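Local coordinates for protein Exo-poly-alpha-D-galacturonosidase (Thermotoga maritima, PDB 3JUR) that probably hydrolyses the polygalacturonate backbone of pectin, acting from chain ends as an exopolygalacturonase of glycoside hydrolase family 28, at residues R310-R315 with E339-I344; R49-L54 with I74-N79; S232-N237 with R255-D260; K329-R334 with D363-E368. One frame throughout, in Å; residues are numbered along the deposited sequence.

Contact 1. Residues R310-R315 with E339-I344; sequences RNVVAR and ENIFFI
Two successive coils of the right-handed parallel β-helix meet where V312 to R315 pair in register with I341 to I344. The strand axes approach to 4.7 Å and run within 2° of each other. The backbone bonds alternate in direction as parallel pairing requires: F342 N gives to V312 O (2.7 Å), and A314 N returns one to F342 O (2.7 Å). I344 N then donates to A314 O. V312, A314, I341 and F343 share one face, directed into the coil interior, where I341 folds its CD1 back to 4.0 Å from V312 CB and A314 CB sits 3.9 Å from F343 CD1. F342 lies on the other face, its CB against V313 CG2 and its ring edge toward V312 O; F377 stacks on this ring and helix 6-16 covers that side. N311 and N340 both take left-handed backbone angles (phi near 55°), interrupting the regular strand geometry, and their side chains lie side by side like two rungs of an asparagine ladder. N340 ND2 donates to N311 OD1 over 3.1 Å, the amide planes being 42° apart. R310 and E339 precede the two asparagines. Each has a salt bridge of its own, to E281 and R374 respectively, and they meet each other through one water, which accepts from R310 NH2 at 3.1 Å and donates to E339 OE2 at 2.6 Å.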
# COMPACT_ATOMS: atom_id res chain seq x y z
N ARG D 310 -12.60 -26.32 -21.57
CA ARG D 310 -11.27 -26.50 -20.99
C ARG D 310 -10.20 -25.92 -21.91
O ARG D 310 -10.45 -25.76 -23.11
CB ARG D 310 -10.97 -27.98 -20.71
CG ARG D 310 -11.15 -28.89 -21.91
CD ARG D 310 -10.19 -30.07 -21.88
NE ARG D 310 -10.76 -31.25 -21.24
CZ ARG D 310 -10.98 -32.41 -21.84
NH1 ARG D 310 -10.68 -32.59 -23.13
NH2 ARG D 310 -11.50 -33.42 -21.16
N ASN D 311 -9.03 -25.61 -21.34
CA ASN D 311 -7.87 -25.15 -22.10
C ASN D 311 -8.16 -23.94 -22.98
O ASN D 311 -8.10 -23.99 -24.21
CB ASN D 311 -7.24 -26.29 -22.89
CG ASN D 311 -6.78 -27.42 -22.00
OD1 ASN D 311 -6.23 -27.18 -20.92
ND2 ASN D 311 -7.02 -28.65 -22.42
N VAL D 312 -8.49 -22.84 -22.31
CA VAL D 312 -8.74 -21.58 -22.97
C VAL D 312 -7.70 -20.60 -22.46
O VAL D 312 -7.53 -20.46 -21.24
CB VAL D 312 -10.15 -21.06 -22.65
CG1 VAL D 312 -10.34 -19.65 -23.22
CG2 VAL D 312 -11.22 -22.00 -23.21
N VAL D 313 -7.00 -19.96 -23.39
CA VAL D 313 -6.03 -18.93 -23.05
C VAL D 313 -6.48 -17.61 -23.67
O VAL D 313 -6.67 -17.50 -24.89
CB VAL D 313 -4.60 -19.28 -23.55
CG1 VAL D 313 -3.63 -18.14 -23.25
CG2 VAL D 313 -4.10 -20.59 -22.95
N ALA D 314 -6.64 -16.60 -22.80
CA ALA D 314 -6.90 -15.23 -23.22
C ALA D 314 -5.72 -14.37 -22.79
O ALA D 314 -5.53 -14.12 -21.59
CB ALA D 314 -8.20 -14.71 -22.62
N ARG D 315 -4.92 -13.94 -23.76
CA ARG D 315 -3.68 -13.23 -23.47
C ARG D 315 -3.58 -11.89 -24.19
O ARG D 315 -3.92 -11.78 -25.38
CB ARG D 315 -2.48 -14.11 -23.83
CG ARG D 315 -1.15 -13.53 -23.40
CD ARG D 315 0.03 -14.39 -23.84
NE ARG D 315 0.05 -14.63 -25.29
CZ ARG D 315 0.41 -13.73 -26.21
NH1 ARG D 315 0.77 -12.50 -25.87
NH2 ARG D 315 0.40 -14.07 -27.49
N GLU D 339 -12.74 -25.51 -16.77
CA GLU D 339 -11.44 -25.75 -16.14
C GLU D 339 -10.26 -25.43 -17.06
O GLU D 339 -10.40 -25.49 -18.28
CB GLU D 339 -11.32 -27.19 -15.62
CG GLU D 339 -11.37 -28.27 -16.68
CD GLU D 339 -11.17 -29.66 -16.09
OE1 GLU D 339 -11.54 -29.88 -14.91
OE2 GLU D 339 -10.66 -30.54 -16.81
N ASN D 340 -9.12 -25.12 -16.45
CA ASN D 340 -7.93 -24.71 -17.18
C ASN D 340 -8.22 -23.50 -18.07
O ASN D 340 -8.07 -23.56 -19.30
CB ASN D 340 -7.34 -25.88 -17.99
CG ASN D 340 -6.23 -26.60 -17.26
OD1 ASN D 340 -5.90 -26.28 -16.12
ND2 ASN D 340 -5.61 -27.56 -17.94
N ILE D 341 -8.69 -22.43 -17.43
CA ILE D 341 -8.96 -21.17 -18.09
C ILE D 341 -7.86 -20.20 -17.67
O ILE D 341 -7.63 -20.00 -16.47
CB ILE D 341 -10.37 -20.59 -17.71
CG1 ILE D 341 -11.46 -21.68 -17.78
CG2 ILE D 341 -10.73 -19.38 -18.60
CD1 ILE D 341 -11.70 -22.30 -19.18
N PHE D 342 -7.17 -19.63 -18.66
CA PHE D 342 -6.01 -18.80 -18.41
C PHE D 342 -6.23 -17.39 -18.93
O PHE D 342 -6.42 -17.18 -20.13
CB PHE D 342 -4.76 -19.41 -19.07
CG PHE D 342 -4.38 -20.74 -18.51
CD1 PHE D 342 -3.42 -20.83 -17.51
CD2 PHE D 342 -4.98 -21.90 -18.97
CE1 PHE D 342 -3.06 -22.07 -16.98
CE2 PHE D 342 -4.64 -23.14 -18.44
CZ PHE D 342 -3.68 -23.23 -17.44
N PHE D 343 -6.20 -16.43 -18.01
CA PHE D 343 -6.49 -15.02 -18.30
C PHE D 343 -5.22 -14.24 -17.96
O PHE D 343 -5.02 -13.84 -16.82
CB PHE D 343 -7.68 -14.57 -17.43
CG PHE D 343 -8.34 -13.30 -17.89
CD1 PHE D 343 -9.10 -13.26 -19.06
CD2 PHE D 343 -8.22 -12.14 -17.13
CE1 PHE D 343 -9.71 -12.07 -19.48
CE2 PHE D 343 -8.82 -10.95 -17.54
CZ PHE D 343 -9.58 -10.92 -18.71
N ILE D 344 -4.37 -14.06 -18.97
CA ILE D 344 -2.98 -13.62 -18.77
C ILE D 344 -2.65 -12.33 -19.51
O ILE D 344 -2.99 -12.18 -20.68
CB ILE D 344 -1.97 -14.70 -19.31
CG1 ILE D 344 -2.37 -16.12 -18.86
CG2 ILE D 344 -0.52 -14.37 -18.93
CD1 ILE D 344 -2.32 -16.35 -17.36
O HOH W 1 -12.01 -32.28 -18.28

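Contact 2. Residues R49-L54 with I74-N79; sequences RAIEEL and IHLKSN
I51 turns CG1 to the side of its backbone N (chi1 -72°) and then extends (chi2 169°), a shape that drives CD1 from helix 44-57 onto the segment 74-79. The helix packs over the N-terminal end of the parallel β-helix, A50, I51 and L54 all touching L62 of strand 60-64, and I51 is its main point of purchase here. CD1 comes within 3.8 Å of I74 CG2, the two side chains crossing at about a right angle, and reaches L76 CD2 at 4.2 Å. It also rests 3.3 Å from H75 O, a close apolar-to-carbonyl contact. The other branch, CG2, lies 4.1 Å from K77 CG, so the lysine's aliphatic stem shields I51 on its outer flank. Replacing I51 by an alanine removes both branches and is likely to leave a gap facing I74, L76 and the K77 stem. One helix position on, the contact becomes ionic. E52 bends at chi2 (54°) to swing its carboxylate toward K77 in the loop after the strand, and K77 stays extended beyond CG to meet it. The resulting salt bridge lies on the outer side, with K77 NZ 3.1 Å from E52 OE1 and approaching nearly in line with the C-O bond.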
# COMPACT_ATOMS: atom_id res chain seq x y z
N ARG D 49 -26.43 -18.04 -57.33
CA ARG D 49 -25.90 -18.46 -58.62
C ARG D 49 -24.37 -18.32 -58.67
O ARG D 49 -23.69 -19.15 -59.26
CB ARG D 49 -26.55 -17.68 -59.75
CG ARG D 49 -27.01 -18.54 -60.92
CD ARG D 49 -27.35 -17.68 -62.14
NE ARG D 49 -28.03 -16.44 -61.75
CZ ARG D 49 -28.01 -15.31 -62.47
NH1 ARG D 49 -27.35 -15.25 -63.62
NH2 ARG D 49 -28.66 -14.25 -62.02
N ALA D 50 -23.85 -17.26 -58.05
CA ALA D 50 -22.40 -17.03 -57.99
C ALA D 50 -21.68 -18.12 -57.19
O ALA D 50 -20.61 -18.58 -57.60
CB ALA D 50 -22.10 -15.66 -57.42
N ILE D 51 -22.26 -18.51 -56.06
CA ILE D 51 -21.70 -19.56 -55.20
C ILE D 51 -21.72 -20.92 -55.92
O ILE D 51 -20.74 -21.68 -55.85
CB ILE D 51 -22.42 -19.62 -53.82
CG1 ILE D 51 -22.02 -18.41 -52.96
CG2 ILE D 51 -22.09 -20.92 -53.07
CD1 ILE D 51 -22.84 -18.22 -51.70
N GLU D 52 -22.82 -21.22 -56.60
CA GLU D 52 -22.96 -22.46 -57.36
C GLU D 52 -22.02 -22.50 -58.57
O GLU D 52 -21.42 -23.55 -58.85
CB GLU D 52 -24.43 -22.69 -57.76
CG GLU D 52 -24.68 -23.82 -58.79
CD GLU D 52 -24.10 -25.18 -58.39
OE1 GLU D 52 -23.99 -25.47 -57.17
OE2 GLU D 52 -23.75 -25.96 -59.30
N GLU D 53 -21.87 -21.38 -59.27
CA GLU D 53 -20.91 -21.31 -60.38
C GLU D 53 -19.49 -21.60 -59.89
O GLU D 53 -18.75 -22.34 -60.54
CB GLU D 53 -20.98 -19.95 -61.09
CG GLU D 53 -20.14 -19.85 -62.37
CD GLU D 53 -20.74 -20.61 -63.55
OE1 GLU D 53 -20.68 -21.86 -63.55
OE2 GLU D 53 -21.25 -19.95 -64.47
N LEU D 54 -19.12 -21.04 -58.74
CA LEU D 54 -17.82 -21.29 -58.13
C LEU D 54 -17.68 -22.73 -57.65
O LEU D 54 -16.67 -23.38 -57.91
CB LEU D 54 -17.56 -20.33 -56.97
CG LEU D 54 -17.02 -18.94 -57.31
CD1 LEU D 54 -17.21 -18.02 -56.11
CD2 LEU D 54 -15.56 -19.01 -57.73
N ILE D 74 -27.42 -15.92 -46.97
CA ILE D 74 -26.42 -16.45 -47.90
C ILE D 74 -25.96 -17.81 -47.40
O ILE D 74 -25.54 -17.94 -46.25
CB ILE D 74 -25.20 -15.49 -48.01
CG1 ILE D 74 -25.60 -14.17 -48.68
CG2 ILE D 74 -24.04 -16.16 -48.76
CD1 ILE D 74 -24.60 -13.05 -48.46
N HIS D 75 -26.06 -18.81 -48.27
CA HIS D 75 -25.61 -20.16 -47.94
C HIS D 75 -24.30 -20.49 -48.63
O HIS D 75 -24.24 -20.62 -49.85
CB HIS D 75 -26.70 -21.19 -48.27
CG HIS D 75 -27.83 -21.21 -47.29
ND1 HIS D 75 -28.86 -22.13 -47.35
CD2 HIS D 75 -28.09 -20.42 -46.22
CE1 HIS D 75 -29.71 -21.89 -46.36
NE2 HIS D 75 -29.26 -20.87 -45.66
N LEU D 76 -23.23 -20.58 -47.84
CA LEU D 76 -21.91 -20.91 -48.35
C LEU D 76 -21.79 -22.41 -48.60
O LEU D 76 -22.58 -23.20 -48.08
CB LEU D 76 -20.82 -20.42 -47.39
CG LEU D 76 -20.75 -18.90 -47.17
CD1 LEU D 76 -19.92 -18.56 -45.94
CD2 LEU D 76 -20.21 -18.17 -48.40
N LYS D 77 -20.83 -22.79 -49.43
CA LYS D 77 -20.50 -24.20 -49.64
C LYS D 77 -19.00 -24.36 -49.41
O LYS D 77 -18.30 -23.36 -49.24
CB LYS D 77 -20.91 -24.66 -51.04
CG LYS D 77 -22.42 -24.56 -51.31
CD LYS D 77 -22.80 -25.08 -52.68
CE LYS D 77 -24.26 -24.78 -52.97
NZ LYS D 77 -24.77 -25.57 -54.12
N SER D 78 -18.53 -25.60 -49.37
CA SER D 78 -17.10 -25.89 -49.20
C SER D 78 -16.22 -25.20 -50.25
O SER D 78 -16.61 -25.08 -51.41
CB SER D 78 -16.87 -27.40 -49.25
OG SER D 78 -17.26 -28.01 -48.04
N ASN D 79 -15.05 -24.74 -49.81
CA ASN D 79 -14.03 -24.13 -50.69
C ASN D 79 -14.39 -22.75 -51.24
O ASN D 79 -13.87 -22.32 -52.27
CB ASN D 79 -13.64 -25.09 -51.84
CG ASN D 79 -13.14 -26.42 -51.33
OD1 ASN D 79 -12.21 -26.49 -50.53
ND2 ASN D 79 -13.76 -27.49 -51.80

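Contact 3. Residues S232-N237 with R255-D260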
# COMPACT_ATOMS: atom_id res chain seq x y z
N SER D 232 -19.77 -4.29 -34.02
CA SER D 232 -20.40 -3.10 -33.47
C SER D 232 -21.91 -3.25 -33.53
O SER D 232 -22.55 -2.85 -34.50
CB SER D 232 -19.94 -1.86 -34.23
OG SER D 232 -20.56 -0.70 -33.71
N SER D 233 -22.48 -3.86 -32.48
CA SER D 233 -23.90 -4.16 -32.41
C SER D 233 -24.31 -4.31 -30.96
O SER D 233 -23.83 -5.21 -30.26
CB SER D 233 -24.22 -5.44 -33.19
OG SER D 233 -25.60 -5.52 -33.50
N THR D 234 -25.18 -3.43 -30.49
CA THR D 234 -25.46 -3.34 -29.05
C THR D 234 -26.90 -3.70 -28.65
O THR D 234 -27.37 -3.30 -27.58
CB THR D 234 -25.08 -1.95 -28.49
OG1 THR D 234 -25.74 -0.93 -29.25
CG2 THR D 234 -23.56 -1.75 -28.58
N GLY D 235 -27.57 -4.49 -29.49
CA GLY D 235 -28.92 -4.97 -29.19
C GLY D 235 -28.98 -6.11 -28.19
O GLY D 235 -27.96 -6.52 -27.65
N PRO D 236 -30.20 -6.64 -27.93
CA PRO D 236 -30.36 -7.69 -26.92
C PRO D 236 -29.74 -9.00 -27.40
O PRO D 236 -30.00 -9.45 -28.52
CB PRO D 236 -31.87 -7.82 -26.78
CG PRO D 236 -32.41 -7.37 -28.09
CD PRO D 236 -31.48 -6.30 -28.58
N ASN D 237 -28.88 -9.58 -26.56
CA ASN D 237 -28.19 -10.83 -26.89
C ASN D 237 -27.26 -10.68 -28.09
O ASN D 237 -27.02 -11.65 -28.82
CB ASN D 237 -29.20 -11.97 -27.09
CG ASN D 237 -30.16 -12.11 -25.92
OD1 ASN D 237 -31.38 -11.99 -26.09
ND2 ASN D 237 -29.62 -12.33 -24.73
N ARG D 255 -11.83 -5.99 -32.86
CA ARG D 255 -12.43 -4.88 -32.12
C ARG D 255 -13.90 -5.19 -31.83
O ARG D 255 -14.64 -5.62 -32.73
CB ARG D 255 -12.32 -3.58 -32.92
CG ARG D 255 -13.23 -2.45 -32.41
CD ARG D 255 -12.52 -1.47 -31.49
NE ARG D 255 -12.18 -0.26 -32.24
CZ ARG D 255 -12.75 0.93 -32.07
NH1 ARG D 255 -13.69 1.11 -31.15
NH2 ARG D 255 -12.37 1.95 -32.82
N PHE D 256 -14.33 -4.96 -30.58
CA PHE D 256 -15.68 -5.30 -30.11
C PHE D 256 -16.39 -4.15 -29.41
O PHE D 256 -15.84 -3.51 -28.51
CB PHE D 256 -15.65 -6.45 -29.10
CG PHE D 256 -15.05 -7.72 -29.61
CD1 PHE D 256 -15.85 -8.71 -30.16
CD2 PHE D 256 -13.68 -7.95 -29.48
CE1 PHE D 256 -15.29 -9.90 -30.62
CE2 PHE D 256 -13.11 -9.14 -29.92
CZ PHE D 256 -13.92 -10.11 -30.50
N ASP D 257 -17.64 -3.93 -29.83
CA ASP D 257 -18.62 -3.18 -29.06
C ASP D 257 -19.90 -4.02 -29.12
O ASP D 257 -20.56 -4.09 -30.17
CB ASP D 257 -18.84 -1.80 -29.68
CG ASP D 257 -19.74 -0.91 -28.84
OD1 ASP D 257 -20.18 -1.32 -27.74
OD2 ASP D 257 -20.00 0.22 -29.29
N THR D 258 -20.24 -4.68 -28.01
CA THR D 258 -21.29 -5.70 -28.01
C THR D 258 -22.43 -5.41 -27.04
O THR D 258 -22.24 -4.74 -26.03
CB THR D 258 -20.73 -7.11 -27.74
OG1 THR D 258 -20.05 -7.14 -26.47
CG2 THR D 258 -19.78 -7.53 -28.83
N GLY D 259 -23.62 -5.93 -27.36
CA GLY D 259 -24.81 -5.75 -26.53
C GLY D 259 -24.89 -6.74 -25.39
O GLY D 259 -25.64 -6.54 -24.44
N ASP D 260 -24.12 -7.81 -25.47
CA ASP D 260 -24.06 -8.79 -24.40
C ASP D 260 -22.59 -9.18 -24.22
O ASP D 260 -21.70 -8.35 -24.41
CB ASP D 260 -24.96 -9.99 -24.74
CG ASP D 260 -25.52 -10.69 -23.50
OD1 ASP D 260 -24.77 -11.46 -22.86
OD2 ASP D 260 -26.71 -10.48 -23.18
O HOH W 2 -18.96 0.65 -31.77
O HOH W 3 -27.56 -4.37 -24.93
O HOH W 4 -28.29 -8.76 -24.05
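S233 and D257 mark the tight half of this contact, where neighbouring coils of the parallel β-helix pair just before both segments leave their strands. S233 N donates to D257 O over 3.0 Å with a nearly straight N-H angle of 163°. Just beyond, the backbones squeeze together: T234 CA lies 3.5 Å from G259 CA, and G259 CA directs a C-H at G235 O. The approach depends on G259 having no side chain, since a CB there would run into G235 O and T234 C. The flank carrying S232 and D257 is looser and hydrated. T234 crosses D257 obliquely, its CG2 3.5 Å from D257 OD1, which is itself bonded to S292. One water spans the other oxygen, lying 2.7 Å from D257 OD2 and also bonded to S232 OG. Past the glycine, direct polar contact gives way to bridging: N237 and D260 lie side by side, yet N237 ND2 stays 3.8 Å from D260 OD2. A water joins D260 OD2 instead to the backbone N of N237, from which it accepts at 2.7 Å. R189 holds the N237 amide oxygen. D260 belongs to the Asp-Asp sequence that lies in the active-site cleft of GH28 relatives, and it touches D239 and H296. This suggests that close backbone packing at G259 sets the position of D260, while water links its carboxylate to N237.

Contact 4. Residues K329-R334 with D363-E368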
# COMPACT_ATOMS: atom_id res chain seq x y z
N LYS D 329 -20.01 -18.45 -15.86
CA LYS D 329 -21.42 -18.62 -15.48
C LYS D 329 -21.85 -20.07 -15.66
O LYS D 329 -21.61 -20.67 -16.71
CB LYS D 329 -22.35 -17.80 -16.38
CG LYS D 329 -21.89 -16.43 -16.77
CD LYS D 329 -22.96 -15.72 -17.60
CE LYS D 329 -22.81 -16.02 -19.09
NZ LYS D 329 -23.66 -15.10 -19.91
N THR D 330 -22.53 -20.61 -14.65
CA THR D 330 -23.10 -21.95 -14.71
C THR D 330 -24.11 -22.11 -13.57
O THR D 330 -24.27 -21.20 -12.75
CB THR D 330 -22.02 -23.05 -14.62
OG1 THR D 330 -22.61 -24.34 -14.81
CG2 THR D 330 -21.29 -22.99 -13.26
N ASN D 331 -24.79 -23.25 -13.53
CA ASN D 331 -25.66 -23.62 -12.41
C ASN D 331 -25.83 -25.13 -12.33
O ASN D 331 -25.28 -25.86 -13.16
CB ASN D 331 -27.02 -22.90 -12.50
CG ASN D 331 -27.79 -23.24 -13.78
OD1 ASN D 331 -27.75 -24.37 -14.27
ND2 ASN D 331 -28.50 -22.26 -14.32
N SER D 332 -26.59 -25.61 -11.34
CA SER D 332 -26.74 -27.06 -11.13
C SER D 332 -27.73 -27.77 -12.08
O SER D 332 -27.99 -28.96 -11.92
CB SER D 332 -27.03 -27.38 -9.66
OG SER D 332 -28.20 -26.72 -9.20
N ARG D 333 -28.28 -27.05 -13.06
CA ARG D 333 -28.99 -27.71 -14.17
C ARG D 333 -28.01 -28.10 -15.28
O ARG D 333 -28.34 -28.94 -16.12
CB ARG D 333 -30.08 -26.82 -14.79
CG ARG D 333 -30.79 -25.87 -13.84
CD ARG D 333 -32.22 -26.28 -13.58
NE ARG D 333 -33.13 -25.81 -14.62
CZ ARG D 333 -34.39 -25.43 -14.40
NH1 ARG D 333 -34.89 -25.42 -13.18
NH2 ARG D 333 -35.14 -25.04 -15.43
N ARG D 334 -26.81 -27.50 -15.28
CA ARG D 334 -25.89 -27.58 -16.42
C ARG D 334 -24.99 -28.81 -16.45
O ARG D 334 -24.68 -29.31 -17.53
CB ARG D 334 -24.98 -26.34 -16.50
CG ARG D 334 -25.68 -25.03 -16.79
CD ARG D 334 -26.13 -24.90 -18.24
NE ARG D 334 -26.62 -23.55 -18.47
CZ ARG D 334 -27.85 -23.13 -18.15
NH1 ARG D 334 -28.74 -23.96 -17.62
NH2 ARG D 334 -28.18 -21.86 -18.37
N ASP D 363 -29.03 -17.54 -13.31
CA ASP D 363 -30.51 -17.49 -13.43
C ASP D 363 -31.27 -18.01 -12.20
O ASP D 363 -32.48 -18.22 -12.26
CB ASP D 363 -31.02 -18.21 -14.70
CG ASP D 363 -30.87 -17.38 -15.97
OD1 ASP D 363 -30.43 -16.21 -15.90
OD2 ASP D 363 -31.19 -17.90 -17.06
N ASN D 364 -30.56 -18.21 -11.09
CA ASN D 364 -31.13 -18.77 -9.85
C ASN D 364 -31.88 -20.08 -10.07
O ASN D 364 -32.93 -20.32 -9.47
CB ASN D 364 -32.02 -17.74 -9.13
CG ASN D 364 -31.24 -16.55 -8.62
OD1 ASN D 364 -30.83 -16.51 -7.46
ND2 ASN D 364 -31.00 -15.58 -9.50
N GLU D 365 -31.33 -20.92 -10.94
CA GLU D 365 -31.94 -22.19 -11.31
C GLU D 365 -31.11 -23.34 -10.80
O GLU D 365 -29.87 -23.29 -10.83
CB GLU D 365 -32.08 -22.28 -12.83
CG GLU D 365 -33.17 -21.39 -13.38
CD GLU D 365 -33.31 -21.49 -14.89
OE1 GLU D 365 -34.37 -21.09 -15.41
OE2 GLU D 365 -32.36 -21.96 -15.55
N GLU D 366 -31.79 -24.39 -10.35
CA GLU D 366 -31.16 -25.54 -9.71
C GLU D 366 -31.59 -26.87 -10.31
O GLU D 366 -32.68 -26.98 -10.88
CB GLU D 366 -31.46 -25.54 -8.21
CG GLU D 366 -30.80 -24.41 -7.43
CD GLU D 366 -30.87 -24.63 -5.93
OE1 GLU D 366 -31.99 -24.83 -5.41
OE2 GLU D 366 -29.81 -24.60 -5.28
N GLY D 367 -30.73 -27.87 -10.17
CA GLY D 367 -31.02 -29.22 -10.66
C GLY D 367 -30.09 -30.26 -10.05
O GLY D 367 -29.53 -30.05 -8.97
N GLU D 368 -29.92 -31.36 -10.76
CA GLU D 368 -29.19 -32.52 -10.24
C GLU D 368 -27.81 -32.70 -10.87
O GLU D 368 -27.18 -33.75 -10.69
CB GLU D 368 -30.01 -33.80 -10.45
CG GLU D 368 -31.00 -34.10 -9.33
CD GLU D 368 -32.25 -33.22 -9.35
OE1 GLU D 368 -32.45 -32.48 -10.34
OE2 GLU D 368 -33.03 -33.29 -8.38
O HOH W 5 -27.63 -25.44 -6.87
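An Asx turn at N331 shapes the loop that follows strand 327-329 of the β-helix, and N331, S332 and R333 meet the neighbouring loop at E365 to G367. In the turn, N331 OD1 accepts from R333 N at 3.0 Å, the donor standing 37° out of the carbonyl plane. N331 CB lies 3.3 Å from E365 O, and its ND2 is taken by Y362 O. S332 makes the direct polar link: its OG, tucked between its own N and carbonyl carbon (chi1 57°), accepts from G367 N over 2.9 Å. That OG is also 2.7 Å from a water, which in turn donates to E366 OE2 at 2.8 Å, so one hydroxyl ties the loops both directly and through solvent. R333 bends at chi2 and chi3 to lay its guanidinium on E365. The carboxylate covers one face in an offset stack, its plane only 13° from that of the guanidinium and E365 CD 4.0 Å above it. R333 NH2 to E365 OE1 is also 4.0 Å, and no N-H points at that oxygen. With a leucine in place of R333, E365 would probably lose this facing positive charge and the flat group lying over its carboxylate. The chemistry implies that stacking and charge attraction probably hold the R333-E365 pair, whereas across these two segments the direct hydrogen bond is the one from G367 N to S332 OG.

Overall arrangement
Contacts 1, 2 and 3 all reach the strands of one β-helix and follow its length: contact 2 near the N-terminal end lies 29 Å from contact 3 and 36 Å from contact 1, centre to centre. Contact 4 joins the loop between the strands of contact 1 (329-334) to the loop after the second (363-368), about 9 Å from contact 1 at the nearest atoms. Contacts 3 and 4 approach most closely, about 5 Å between nearest atoms. Both border the probable GH28 cleft, where K329 forms a salt bridge with D261, next to D260. Contact 2 is remote, its centre 42 Å from that of contact 4. In contact 3, R255 packs on L289 of the second subunit.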